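Local coordinates for protein taurocyamine kinase (Schistosoma mansoni, PDB 4WOD) that catalyses the reversible transfer of phosphate between ATP and taurocyamine, giving N-phosphotaurocyamine and ADP, with magnesium as cofactor, at residues A[74-77]-A[78-82]; A[336-339]-A[340-344]; A[365-369]-A[370-374]; A[407-410]-A[411-414]. The protein carries 4 engineered substitutions. One frame throughout, in Å; residues are numbered along the deposited sequence.

In the fold
The four contacts are all local, each one within or at the start of a helix, and they follow one another along the chain. Interactions 1 and 2 belong to the first repeat, interactions 3 and 4 to the second. Interaction 1 lies close to the bound arginine: the V80 side chain is about 8 Å from it and about 8 Å from the side chain of C268, the predicted active-site residue. In interaction 2, M338 packs on V280, a predicted ATP-binding residue. The nearest atoms of interactions 2 and 3 are about 6 Å apart. Interactions 3 and 4 touch, with centres about 8 Å apart, through the salt bridge between E367 OE1 and R414 NE (2.8 Å).

Interaction 1 of 4, residues A[74-77]-A[78-82]; sequences RDFF and DAVIA
R74 and D78 form a salt bridge one helical turn apart. R74 NE donates to D78 OD2 at 2.7 Å, with an N-H...O angle of 157°. The oxygen lies near the guanidinium plane, at its edge. The carboxylate is not flat against it: the two planes are 64° apart, and NE comes in from above the carboxylate plane. R74 reaches this place by a bend in its chain at chi2 (141°), and its CG also rests 3.3 Å from D78 OD2. The other carboxylate oxygen, D78 OD1, pairs with R261, so D78 joins two arginines and ties the helix to a distant part of the chain.

Backbone bonds of the i to i+4 kind join the same turns. D78 N donates to R74 O, V80 N to F76 O, and I81 N to F77 O at 2.8 Å. This is the first part of helix 74-84, in the N-terminal domain of the first phosphagen kinase repeat. Here V80 also touches L61, a residue of the arginine pocket.

The main apolar contact is a CH-pi one. V80 CG2 sits over one face of the F76 ring, 4.1 Å from its centroid and displaced toward the rim. F76 also packs on V50 of helix 46-55. F77 CB and I81 CD1 touch more loosely at 4.3 Å, and the F77 ring meets Y70 edge-to-face.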
ATOM      1  N   ARG A  74     -26.927   4.928 -17.597  1.00 16.19           N
ATOM      2  CA  ARG A  74     -25.601   5.493 -17.859  1.00 19.30           C
ATOM      3  C   ARG A  74     -25.023   6.456 -16.812  1.00 17.93           C
ATOM      4  O   ARG A  74     -23.823   6.438 -16.566  1.00 18.42           O
ATOM      5  CB  ARG A  74     -25.609   6.212 -19.196  1.00 19.59           C
ATOM      6  CG  ARG A  74     -24.229   6.677 -19.577  1.00 25.78           C
ATOM      7  CD  ARG A  74     -23.955   6.502 -21.030  1.00 31.47           C
ATOM      8  NE  ARG A  74     -22.848   7.353 -21.428  1.00 30.77           N
ATOM      9  CZ  ARG A  74     -22.676   7.784 -22.668  1.00 32.28           C
ATOM     10  NH1 ARG A  74     -23.546   7.428 -23.610  1.00 32.14           N
ATOM     11  NH2 ARG A  74     -21.655   8.573 -22.956  1.00 32.26           N
ATOM     12  N   ASP A  75     -25.855   7.306 -16.214  1.00 19.43           N
ATOM     13  CA  ASP A  75     -25.345   8.281 -15.242  1.00 21.06           C
ATOM     14  C   ASP A  75     -24.686   7.564 -14.067  1.00 21.16           C
ATOM     15  O   ASP A  75     -23.728   8.065 -13.473  1.00 24.38           O
ATOM     16  CB  ASP A  75     -26.459   9.195 -14.705  1.00 18.70           C
ATOM     17  CG  ASP A  75     -27.104  10.051 -15.772  1.00 27.25           C
ATOM     18  OD1 ASP A  75     -26.569  10.165 -16.900  1.00 24.49           O
ATOM     19  OD2 ASP A  75     -28.162  10.631 -15.462  1.00 30.64           O
ATOM     20  N   PHE A  76     -25.232   6.397 -13.728  1.00 20.25           N
ATOM     21  CA  PHE A  76     -24.716   5.571 -12.641  1.00 20.06           C
ATOM     22  C   PHE A  76     -23.481   4.788 -13.086  1.00 19.21           C
ATOM     23  O   PHE A  76     -22.420   4.875 -12.463  1.00 18.89           O
ATOM     24  CB  PHE A  76     -25.815   4.618 -12.139  1.00 19.97           C
ATOM     25  CG  PHE A  76     -25.328   3.540 -11.199  1.00 20.02           C
ATOM     26  CD1 PHE A  76     -24.995   3.838  -9.880  1.00 22.97           C
ATOM     27  CD2 PHE A  76     -25.232   2.212 -11.628  1.00 19.29           C
ATOM     28  CE1 PHE A  76     -24.551   2.836  -9.008  1.00 19.61           C
ATOM     29  CE2 PHE A  76     -24.784   1.192 -10.756  1.00 17.39           C
ATOM     30  CZ  PHE A  76     -24.446   1.506  -9.448  1.00 19.44           C
ATOM     31  N   PHE A  77     -23.612   4.019 -14.166  1.00 19.63           N
ATOM     32  CA  PHE A  77     -22.501   3.141 -14.573  1.00 18.00           C
ATOM     33  C   PHE A  77     -21.265   3.902 -15.063  1.00 21.14           C
ATOM     34  O   PHE A  77     -20.144   3.441 -14.837  1.00 19.64           O
ATOM     35  CB  PHE A  77     -22.955   2.154 -15.659  1.00 17.48           C
ATOM     36  CG  PHE A  77     -23.659   0.938 -15.115  1.00 17.74           C
ATOM     37  CD1 PHE A  77     -22.933  -0.115 -14.565  1.00 18.68           C
ATOM     38  CD2 PHE A  77     -25.042   0.849 -15.139  1.00 15.00           C
ATOM     39  CE1 PHE A  77     -23.578  -1.241 -14.049  1.00 17.99           C
ATOM     40  CE2 PHE A  77     -25.695  -0.280 -14.633  1.00 17.50           C
ATOM     41  CZ  PHE A  77     -24.950  -1.329 -14.079  1.00 13.94           C
ATOM     42  N   ASP A  78     -21.453   5.032 -15.751  1.00 19.06           N
ATOM     43  CA  ASP A  78     -20.297   5.794 -16.242  1.00 22.05           C
ATOM     44  C   ASP A  78     -19.491   6.316 -15.056  1.00 23.22           C
ATOM     45  O   ASP A  78     -18.258   6.334 -15.077  1.00 17.80           O
ATOM     46  CB  ASP A  78     -20.726   6.944 -17.152  1.00 23.80           C
ATOM     47  CG  ASP A  78     -20.790   6.531 -18.608  1.00 28.51           C
ATOM     48  OD1 ASP A  78     -20.620   5.321 -18.879  1.00 29.83           O
ATOM     49  OD2 ASP A  78     -21.016   7.402 -19.479  1.00 32.57           O
ATOM     50  N   ALA A  79     -20.203   6.703 -14.006  1.00 16.68           N
ATOM     51  CA  ALA A  79     -19.548   7.162 -12.793  1.00 18.12           C
ATOM     52  C   ALA A  79     -18.751   6.025 -12.160  1.00 19.21           C
ATOM     53  O   ALA A  79     -17.579   6.208 -11.802  1.00 20.72           O
ATOM     54  CB  ALA A  79     -20.571   7.725 -11.818  1.00 21.19           C
ATOM     55  N   VAL A  80     -19.366   4.844 -12.050  1.00 17.45           N
ATOM     56  CA  VAL A  80     -18.695   3.679 -11.471  1.00 18.76           C
ATOM     57  C   VAL A  80     -17.465   3.256 -12.289  1.00 19.76           C
ATOM     58  O   VAL A  80     -16.402   2.933 -11.744  1.00 19.28           O
ATOM     59  CB  VAL A  80     -19.683   2.478 -11.355  1.00 19.90           C
ATOM     60  CG1 VAL A  80     -18.949   1.188 -11.040  1.00 17.91           C
ATOM     61  CG2 VAL A  80     -20.768   2.770 -10.312  1.00 15.17           C
ATOM     62  N   ILE A  81     -17.634   3.247 -13.603  1.00 18.03           N
ATOM     63  CA  ILE A  81     -16.604   2.763 -14.518  1.00 18.17           C
ATOM     64  C   ILE A  81     -15.415   3.715 -14.545  1.00 19.94           C
ATOM     65  O   ILE A  81     -14.262   3.282 -14.448  1.00 22.42           O
ATOM     66  CB  ILE A  81     -17.189   2.579 -15.946  1.00 20.79           C
ATOM     67  CG1 ILE A  81     -18.126   1.366 -15.980  1.00 17.75           C
ATOM     68  CG2 ILE A  81     -16.082   2.429 -16.985  1.00 15.04           C
ATOM     69  CD1 ILE A  81     -19.062   1.351 -17.195  1.00 16.20           C
ATOM     70  N   ALA A  82     -15.701   5.013 -14.660  1.00 21.65           N
ATOM     71  CA  ALA A  82     -14.663   6.044 -14.634  1.00 23.29           C
ATOM     72  C   ALA A  82     -13.842   5.953 -13.345  1.00 21.60           C
ATOM     73  O   ALA A  82     -12.627   6.042 -13.371  1.00 20.87           O
ATOM     74  CB  ALA A  82     -15.279   7.438 -14.785  1.00 22.98           C
TER

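Interaction 2 of 4, residues A[336-339]-A[340-344]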
ATOM      1  N   THR A 336       1.170  -6.695 -23.839  1.00 17.00           N
ATOM      2  CA  THR A 336       2.496  -6.067 -23.772  1.00 18.00           C
ATOM      3  C   THR A 336       2.736  -5.481 -22.364  1.00 21.99           C
ATOM      4  O   THR A 336       3.784  -5.700 -21.753  1.00 18.58           O
ATOM      5  CB  THR A 336       2.660  -4.970 -24.828  1.00 20.22           C
ATOM      6  OG1 THR A 336       2.525  -5.543 -26.138  1.00 19.88           O
ATOM      7  CG2 THR A 336       4.018  -4.297 -24.697  1.00 23.23           C
ATOM      8  N   GLU A 337       1.756  -4.758 -21.843  1.00 16.87           N
ATOM      9  CA  GLU A 337       1.842  -4.287 -20.459  1.00 19.60           C
ATOM     10  C   GLU A 337       2.153  -5.435 -19.494  1.00 16.08           C
ATOM     11  O   GLU A 337       3.057  -5.330 -18.649  1.00 18.59           O
ATOM     12  CB  GLU A 337       0.541  -3.595 -20.044  1.00 18.45           C
ATOM     13  CG  GLU A 337       0.568  -3.091 -18.602  1.00 21.26           C
ATOM     14  CD  GLU A 337      -0.789  -2.600 -18.118  1.00 21.76           C
ATOM     15  OE1 GLU A 337      -1.710  -3.432 -17.963  1.00 24.06           O
ATOM     16  OE2 GLU A 337      -0.938  -1.380 -17.895  1.00 27.50           O
ATOM     17  N   MET A 338       1.425  -6.542 -19.641  1.00 15.29           N
ATOM     18  CA  MET A 338       1.663  -7.719 -18.828  1.00 18.58           C
ATOM     19  C   MET A 338       3.099  -8.208 -18.976  1.00 19.04           C
ATOM     20  O   MET A 338       3.807  -8.419 -17.991  1.00 15.37           O
ATOM     21  CB  MET A 338       0.698  -8.846 -19.213  1.00 16.80           C
ATOM     22  CG  MET A 338       0.880 -10.123 -18.407  1.00 17.12           C
ATOM     23  SD  MET A 338       1.983 -11.318 -19.222  1.00 23.31           S
ATOM     24  CE  MET A 338       1.804 -12.748 -18.174  1.00 19.12           C
ATOM     25  N   HIS A 339       3.524  -8.400 -20.215  1.00 14.87           N
ATOM     26  CA  HIS A 339       4.814  -9.035 -20.435  1.00 15.23           C
ATOM     27  C   HIS A 339       5.958  -8.175 -19.926  1.00 18.39           C
ATOM     28  O   HIS A 339       6.885  -8.682 -19.281  1.00 16.99           O
ATOM     29  CB  HIS A 339       5.031  -9.350 -21.905  1.00 15.45           C
ATOM     30  CG  HIS A 339       6.297 -10.109 -22.150  1.00 16.91           C
ATOM     31  ND1 HIS A 339       7.486  -9.487 -22.464  1.00 18.15           N
ATOM     32  CD2 HIS A 339       6.565 -11.434 -22.098  1.00 16.98           C
ATOM     33  CE1 HIS A 339       8.432 -10.398 -22.604  1.00 19.64           C
ATOM     34  NE2 HIS A 339       7.898 -11.589 -22.396  1.00 17.26           N
ATOM     35  N   SER A 340       5.886  -6.880 -20.227  1.00 16.78           N
ATOM     36  CA  SER A 340       6.898  -5.918 -19.823  1.00 18.73           C
ATOM     37  C   SER A 340       6.991  -5.829 -18.314  1.00 19.90           C
ATOM     38  O   SER A 340       8.077  -5.910 -17.749  1.00 17.70           O
ATOM     39  CB  SER A 340       6.598  -4.535 -20.395  1.00 19.64           C
ATOM     40  OG  SER A 340       6.814  -4.533 -21.792  1.00 29.31           O
ATOM     41  N   GLY A 341       5.846  -5.630 -17.671  1.00 17.05           N
ATOM     42  CA  GLY A 341       5.802  -5.519 -16.224  1.00 15.80           C
ATOM     43  C   GLY A 341       6.234  -6.792 -15.514  1.00 19.07           C
ATOM     44  O   GLY A 341       7.031  -6.730 -14.564  1.00 17.85           O
ATOM     45  N   VAL A 342       5.723  -7.944 -15.961  1.00 14.41           N
ATOM     46  CA  VAL A 342       6.046  -9.192 -15.297  1.00 17.34           C
ATOM     47  C   VAL A 342       7.549  -9.458 -15.453  1.00 20.50           C
ATOM     48  O   VAL A 342       8.233  -9.857 -14.495  1.00 17.39           O
ATOM     49  CB  VAL A 342       5.209 -10.402 -15.839  1.00 18.48           C
ATOM     50  CG1 VAL A 342       5.836 -11.700 -15.438  1.00 16.13           C
ATOM     51  CG2 VAL A 342       3.760 -10.351 -15.328  1.00 14.32           C
ATOM     52  N   ARG A 343       8.058  -9.205 -16.658  1.00 17.12           N
ATOM     53  CA  ARG A 343       9.480  -9.382 -16.903  1.00 19.18           C
ATOM     54  C   ARG A 343      10.316  -8.533 -15.914  1.00 18.94           C
ATOM     55  O   ARG A 343      11.224  -9.056 -15.270  1.00 18.04           O
ATOM     56  CB  ARG A 343       9.834  -9.024 -18.352  1.00 17.49           C
ATOM     57  CG  ARG A 343      11.335  -8.870 -18.534  1.00 22.26           C
ATOM     58  CD  ARG A 343      11.734  -8.528 -19.967  1.00 21.79           C
ATOM     59  NE  ARG A 343      13.187  -8.608 -20.096  1.00 28.30           N
ATOM     60  CZ  ARG A 343      13.851  -8.508 -21.245  1.00 38.88           C
ATOM     61  NH1 ARG A 343      13.184  -8.337 -22.381  1.00 37.98           N
ATOM     62  NH2 ARG A 343      15.178  -8.603 -21.261  1.00 33.28           N
ATOM     63  N   ALA A 344       9.977  -7.249 -15.765  1.00 18.23           N
ATOM     64  CA  ALA A 344      10.657  -6.387 -14.798  1.00 19.65           C
ATOM     65  C   ALA A 344      10.582  -6.939 -13.365  1.00 20.52           C
ATOM     66  O   ALA A 344      11.558  -6.884 -12.607  1.00 21.77           O
ATOM     67  CB  ALA A 344      10.069  -4.948 -14.837  1.00 17.54           C
TER
HETATM   68  O   HOH W   1       7.174  -6.805 -23.711  1.00 27.19           O
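S340 N donates to T336 O at 2.9 Å, and the bond is nearly straight at 171°. Three more backbone bonds repeat the pattern. V342 N donates to M338 O at 2.8 Å, R343 N to H339 O, and G341 N to E337 O. A water ties the side chains of H339 and S340 together. It lies 3.0 Å from H339 ND1 and 3.0 Å from S340 OG. The torsions of the two residues make this possible. S340 OG lies beside its own backbone N (chi1 -71°), while the H339 ring swings anti to its N (chi1 -175°). The water can then span the two neighbouring residues. The other ring nitrogen, H339 NE2, is hydrogen-bonded to T108 O. Both nitrogens of this buried ring therefore have partners, which would fix its rotation. R343 extends its chain from CG to NE, and its NE forms a salt bridge with E347 OE2.

These residues form one stretch of the long helix 331-355, in the C-terminal catalytic domain of the first phosphagen kinase repeat. The helix packs on the large antiparallel sheet of that domain through M338 and V342. M338 touches A278 and V280 of strand 277-283, both predicted to bind ATP. V342 touches V280 as well, and L321 on strand 318-323.

M338 and V342 also meet each other loosely, M338 CE to V342 CG2 at 4.2 Å. The V342 side chain lies against the preceding turn too, with CG2 3.3 Å from M338 O.

Interaction 3 of 4, residues A[365-369]-A[370-374]; sequences PVEPL and TYLAK
V366 chi1 (67°) puts CG1 between the backbone N and the carbonyl carbon. V366 CG2 is then anti to N and meets L372 CD1 at 3.6 Å. L372 CG lies beside its own N (chi1 -68°), and its CD1 reaches back to the valine. E367 bends at chi2, which sets its carboxylate beside the same leucine. E367 OE1 is 3.9 Å from L372 CD2, and the two side chains cross at about a right angle. The aliphatic part of E367 also meets Y371, with E367 CB 3.7 Å from ring atom CD2.

P368 is the N-cap of helix 369-376. Its carbonyl oxygen accepts from L372 N at 3.1 Å in a nearly straight bond (166°), and from Y371 N in a weak one. A373 N donates to L369 O at 2.8 Å. P368 CB and Y371 CB touch loosely, on the side facing helix 331-355.

The segment brings the chain from helix 331-355 of the first repeat into the second. P368 packs on M351 of that helix, and E367 and Y371 both pack on its L348. L369 and L372 pack on I413 of helix 409-418. The carboxylate of E367 is buried, but OE1 forms a salt bridge with R414 and OE2 is hydrogen-bonded to the Y418 hydroxyl. Its charge is therefore probably well compensated despite the leucine beside it.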
ATOM      1  N   PRO A 365      15.028  -7.735   3.271  1.00 22.50           N
ATOM      2  CA  PRO A 365      15.836  -7.800   2.048  1.00 22.10           C
ATOM      3  C   PRO A 365      15.769  -6.463   1.296  1.00 20.80           C
ATOM      4  O   PRO A 365      14.822  -5.705   1.493  1.00 20.30           O
ATOM      5  CB  PRO A 365      15.186  -8.946   1.262  1.00 25.51           C
ATOM      6  CG  PRO A 365      13.788  -8.968   1.723  1.00 22.29           C
ATOM      7  CD  PRO A 365      13.800  -8.536   3.170  1.00 20.79           C
ATOM      8  N   VAL A 366      16.767  -6.152   0.476  1.00 17.49           N
ATOM      9  CA  VAL A 366      16.779  -4.874  -0.201  1.00 16.76           C
ATOM     10  C   VAL A 366      17.234  -5.045  -1.642  1.00 18.47           C
ATOM     11  O   VAL A 366      18.047  -5.924  -1.942  1.00 16.68           O
ATOM     12  CB  VAL A 366      17.684  -3.850   0.534  1.00 18.58           C
ATOM     13  CG1 VAL A 366      19.166  -4.269   0.460  1.00 18.52           C
ATOM     14  CG2 VAL A 366      17.449  -2.415   0.004  1.00 17.18           C
ATOM     15  N   GLU A 367      16.697  -4.208  -2.527  1.00 19.29           N
ATOM     16  CA  GLU A 367      17.126  -4.184  -3.929  1.00 17.95           C
ATOM     17  C   GLU A 367      18.612  -3.790  -4.021  1.00 24.60           C
ATOM     18  O   GLU A 367      19.146  -3.121  -3.117  1.00 17.77           O
ATOM     19  CB  GLU A 367      16.264  -3.206  -4.729  1.00 19.46           C
ATOM     20  CG  GLU A 367      14.749  -3.500  -4.728  1.00 20.52           C
ATOM     21  CD  GLU A 367      13.966  -2.774  -3.624  1.00 21.94           C
ATOM     22  OE1 GLU A 367      14.492  -2.603  -2.502  1.00 19.33           O
ATOM     23  OE2 GLU A 367      12.813  -2.371  -3.883  1.00 18.04           O
ATOM     24  N   PRO A 368      19.289  -4.200  -5.109  1.00 21.58           N
ATOM     25  CA  PRO A 368      20.665  -3.738  -5.322  1.00 18.71           C
ATOM     26  C   PRO A 368      20.796  -2.213  -5.217  1.00 19.22           C
ATOM     27  O   PRO A 368      19.913  -1.476  -5.676  1.00 18.20           O
ATOM     28  CB  PRO A 368      20.971  -4.214  -6.744  1.00 18.66           C
ATOM     29  CG  PRO A 368      20.184  -5.487  -6.869  1.00 18.06           C
ATOM     30  CD  PRO A 368      18.871  -5.166  -6.142  1.00 20.20           C
ATOM     31  N   LEU A 369      21.875  -1.765  -4.584  1.00 16.41           N
ATOM     32  CA  LEU A 369      22.164  -0.343  -4.447  1.00 17.28           C
ATOM     33  C   LEU A 369      22.051   0.420  -5.775  1.00 18.47           C
ATOM     34  O   LEU A 369      21.460   1.497  -5.827  1.00 18.73           O
ATOM     35  CB  LEU A 369      23.555  -0.153  -3.856  1.00 16.83           C
ATOM     36  CG  LEU A 369      24.049   1.285  -3.736  1.00 17.49           C
ATOM     37  CD1 LEU A 369      23.040   2.157  -2.936  1.00 11.17           C
ATOM     38  CD2 LEU A 369      25.429   1.293  -3.100  1.00 16.96           C
ATOM     39  N   THR A 370      22.605  -0.131  -6.849  1.00 17.78           N
ATOM     40  CA  THR A 370      22.571   0.599  -8.125  1.00 22.89           C
ATOM     41  C   THR A 370      21.166   0.695  -8.711  1.00 23.28           C
ATOM     42  O   THR A 370      20.873   1.634  -9.461  1.00 26.01           O
ATOM     43  CB  THR A 370      23.491  -0.033  -9.176  1.00 22.73           C
ATOM     44  OG1 THR A 370      23.133  -1.406  -9.343  1.00 24.10           O
ATOM     45  CG2 THR A 370      24.943   0.075  -8.733  1.00 26.43           C
ATOM     46  N   TYR A 371      20.300  -0.257  -8.367  1.00 21.07           N
ATOM     47  CA  TYR A 371      18.893  -0.193  -8.782  1.00 24.86           C
ATOM     48  C   TYR A 371      18.176   0.939  -8.054  1.00 23.22           C
ATOM     49  O   TYR A 371      17.450   1.738  -8.662  1.00 19.92           O
ATOM     50  CB  TYR A 371      18.175  -1.521  -8.515  1.00 22.28           C
ATOM     51  CG  TYR A 371      16.686  -1.507  -8.841  1.00 20.46           C
ATOM     52  CD1 TYR A 371      16.238  -1.721 -10.145  1.00 27.64           C
ATOM     53  CD2 TYR A 371      15.725  -1.305  -7.848  1.00 19.36           C
ATOM     54  CE1 TYR A 371      14.885  -1.715 -10.452  1.00 29.78           C
ATOM     55  CE2 TYR A 371      14.370  -1.303  -8.144  1.00 21.41           C
ATOM     56  CZ  TYR A 371      13.950  -1.503  -9.452  1.00 30.68           C
ATOM     57  OH  TYR A 371      12.596  -1.514  -9.776  1.00 27.20           O
ATOM     58  N   LEU A 372      18.374   0.997  -6.743  1.00 19.26           N
ATOM     59  CA  LEU A 372      17.766   2.055  -5.940  1.00 19.39           C
ATOM     60  C   LEU A 372      18.326   3.419  -6.295  1.00 17.61           C
ATOM     61  O   LEU A 372      17.616   4.417  -6.223  1.00 19.26           O
ATOM     62  CB  LEU A 372      17.961   1.781  -4.439  1.00 16.74           C
ATOM     63  CG  LEU A 372      17.176   0.567  -3.940  1.00 17.18           C
ATOM     64  CD1 LEU A 372      17.489   0.264  -2.447  1.00 19.05           C
ATOM     65  CD2 LEU A 372      15.685   0.745  -4.162  1.00 17.62           C
ATOM     66  N   ALA A 373      19.603   3.474  -6.662  1.00 18.76           N
ATOM     67  CA  ALA A 373      20.213   4.745  -7.042  1.00 23.10           C
ATOM     68  C   ALA A 373      19.545   5.304  -8.310  1.00 27.12           C
ATOM     69  O   ALA A 373      19.447   6.519  -8.480  1.00 25.16           O
ATOM     70  CB  ALA A 373      21.710   4.576  -7.251  1.00 19.26           C
ATOM     71  N   LYS A 374      19.090   4.418  -9.192  1.00 23.22           N
ATOM     72  CA  LYS A 374      18.376   4.863 -10.393  1.00 24.07           C
ATOM     73  C   LYS A 374      17.021   5.445 -10.006  1.00 24.84           C
ATOM     74  O   LYS A 374      16.662   6.527 -10.467  1.00 25.56           O
ATOM     75  CB  LYS A 374      18.211   3.721 -11.400  1.00 25.02           C
ATOM     76  CG  LYS A 374      19.533   3.168 -11.917  1.00 33.22           C
ATOM     77  CD  LYS A 374      19.357   2.388 -13.218  1.00 37.68           C
ATOM     78  CE  LYS A 374      19.681   0.895 -13.041  1.00 43.86           C
ATOM     79  NZ  LYS A 374      21.043   0.525 -13.534  1.00 42.08           N
TER

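Interaction 4 of 4, residues A[407-410]-A[411-414]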
ATOM      1  N   ALA A 407      23.227  -4.493   7.826  1.00 14.76           N
ATOM      2  CA  ALA A 407      22.712  -3.279   7.236  1.00 14.82           C
ATOM      3  C   ALA A 407      23.531  -2.860   5.996  1.00 17.91           C
ATOM      4  O   ALA A 407      24.763  -3.034   5.937  1.00 14.57           O
ATOM      5  CB  ALA A 407      22.696  -2.159   8.276  1.00 12.99           C
ATOM      6  N   THR A 408      22.833  -2.326   5.005  1.00 14.48           N
ATOM      7  CA  THR A 408      23.474  -1.891   3.767  1.00 17.17           C
ATOM      8  C   THR A 408      23.150  -0.441   3.452  1.00 19.60           C
ATOM      9  O   THR A 408      22.207   0.133   4.018  1.00 13.77           O
ATOM     10  CB  THR A 408      23.037  -2.758   2.571  1.00 17.10           C
ATOM     11  OG1 THR A 408      21.642  -2.535   2.300  1.00 18.11           O
ATOM     12  CG2 THR A 408      23.281  -4.239   2.860  1.00 16.24           C
ATOM     13  N   LEU A 409      23.933   0.143   2.541  1.00 19.78           N
ATOM     14  CA  LEU A 409      23.701   1.502   2.069  1.00 17.66           C
ATOM     15  C   LEU A 409      22.399   1.535   1.284  1.00 17.45           C
ATOM     16  O   LEU A 409      21.659   2.534   1.300  1.00 13.60           O
ATOM     17  CB  LEU A 409      24.875   1.989   1.200  1.00 19.89           C
ATOM     18  CG  LEU A 409      24.795   3.397   0.592  1.00 17.06           C
ATOM     19  CD1 LEU A 409      24.745   4.488   1.660  1.00 16.68           C
ATOM     20  CD2 LEU A 409      25.978   3.634  -0.338  1.00 16.98           C
ATOM     21  N   ALA A 410      22.125   0.425   0.599  1.00 14.89           N
ATOM     22  CA  ALA A 410      20.897   0.292  -0.162  1.00 16.90           C
ATOM     23  C   ALA A 410      19.698   0.380   0.774  1.00 18.15           C
ATOM     24  O   ALA A 410      18.722   1.074   0.482  1.00 15.10           O
ATOM     25  CB  ALA A 410      20.890  -0.997  -0.915  1.00 15.54           C
ATOM     26  N   HIS A 411      19.793  -0.302   1.918  1.00 16.65           N
ATOM     27  CA  HIS A 411      18.751  -0.216   2.935  1.00 18.55           C
ATOM     28  C   HIS A 411      18.410   1.227   3.281  1.00 18.36           C
ATOM     29  O   HIS A 411      17.235   1.584   3.420  1.00 15.82           O
ATOM     30  CB  HIS A 411      19.177  -0.944   4.224  1.00 15.81           C
ATOM     31  CG  HIS A 411      18.914  -2.413   4.206  1.00 16.89           C
ATOM     32  ND1 HIS A 411      19.924  -3.351   4.271  1.00 20.51           N
ATOM     33  CD2 HIS A 411      17.757  -3.108   4.125  1.00 16.12           C
ATOM     34  CE1 HIS A 411      19.396  -4.560   4.252  1.00 19.29           C
ATOM     35  NE2 HIS A 411      18.083  -4.439   4.155  1.00 22.81           N
ATOM     36  N   MET A 412      19.438   2.056   3.434  1.00 19.75           N
ATOM     37  CA  MET A 412      19.212   3.361   4.038  1.00 21.19           C
ATOM     38  C   MET A 412      18.761   4.421   3.020  1.00 19.55           C
ATOM     39  O   MET A 412      18.124   5.396   3.397  1.00 17.56           O
ATOM     40  CB  MET A 412      20.461   3.818   4.820  1.00 16.96           C
ATOM     41  CG  MET A 412      21.607   4.421   4.023  1.00 18.66           C
ATOM     42  SD  MET A 412      22.929   5.055   5.138  1.00 32.70           S
ATOM     43  CE  MET A 412      23.016   3.693   6.275  1.00 15.84           C
ATOM     44  N   ILE A 413      19.018   4.215   1.733  1.00 19.15           N
ATOM     45  CA  ILE A 413      18.491   5.160   0.744  1.00 20.76           C
ATOM     46  C   ILE A 413      17.118   4.741   0.181  1.00 18.99           C
ATOM     47  O   ILE A 413      16.481   5.519  -0.539  1.00 22.06           O
ATOM     48  CB  ILE A 413      19.467   5.361  -0.452  1.00 21.14           C
ATOM     49  CG1 ILE A 413      19.534   4.093  -1.307  1.00 17.53           C
ATOM     50  CG2 ILE A 413      20.860   5.823   0.036  1.00 18.61           C
ATOM     51  CD1 ILE A 413      20.024   4.349  -2.725  1.00 15.89           C
ATOM     52  N   ARG A 414      16.647   3.549   0.539  1.00 20.40           N
ATOM     53  CA  ARG A 414      15.412   3.004  -0.028  1.00 22.06           C
ATOM     54  C   ARG A 414      14.208   3.938   0.153  1.00 25.93           C
ATOM     55  O   ARG A 414      13.414   4.129  -0.790  1.00 18.83           O
ATOM     56  CB  ARG A 414      15.088   1.634   0.575  1.00 19.04           C
ATOM     57  CG  ARG A 414      14.056   0.872  -0.231  1.00 17.15           C
ATOM     58  CD  ARG A 414      13.711  -0.508   0.354  1.00 19.56           C
ATOM     59  NE  ARG A 414      12.918  -1.291  -0.599  1.00 16.91           N
ATOM     60  CZ  ARG A 414      11.591  -1.206  -0.720  1.00 24.42           C
ATOM     61  NH1 ARG A 414      10.893  -0.383   0.062  1.00 21.52           N
ATOM     62  NH2 ARG A 414      10.959  -1.937  -1.627  1.00 24.32           N
TER
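A capping box formed by T408 and H411 starts helix 409-418. T408 is the N-cap, and its OG1 accepts from H411 N at 2.9 Å, with an N-H...O angle of 158°. The return bond runs from T408 N to H411 ND1, at 3.2 Å and a more bent 135°. The donor lies close to the imidazole plane, at the ring edge. With chi1 at -84°, H411 keeps its ring beside its own backbone N and turned back toward T408. H411 NE2 is hydrogen-bonded to M364 O, so both ring nitrogens have partners, ND1 the T408 N-H and NE2 the M364 carbonyl.

The helix belongs to the N-terminal domain of the second phosphagen kinase repeat, and the whole contact is buried. Beyond the cap, I413 N donates to L409 O at 3.2 Å. The bond from R414 N to A410 O is weak.

L409 CD1 packs on M412 CG at 3.9 Å, and more distantly on I413 CG2. These three side chains also pack on Y439 of helix 437-448. R414 is extended from CG to NE. Besides its salt bridge to E367, its NH2 donates to N292 OD1 and its NH1 to D557 O.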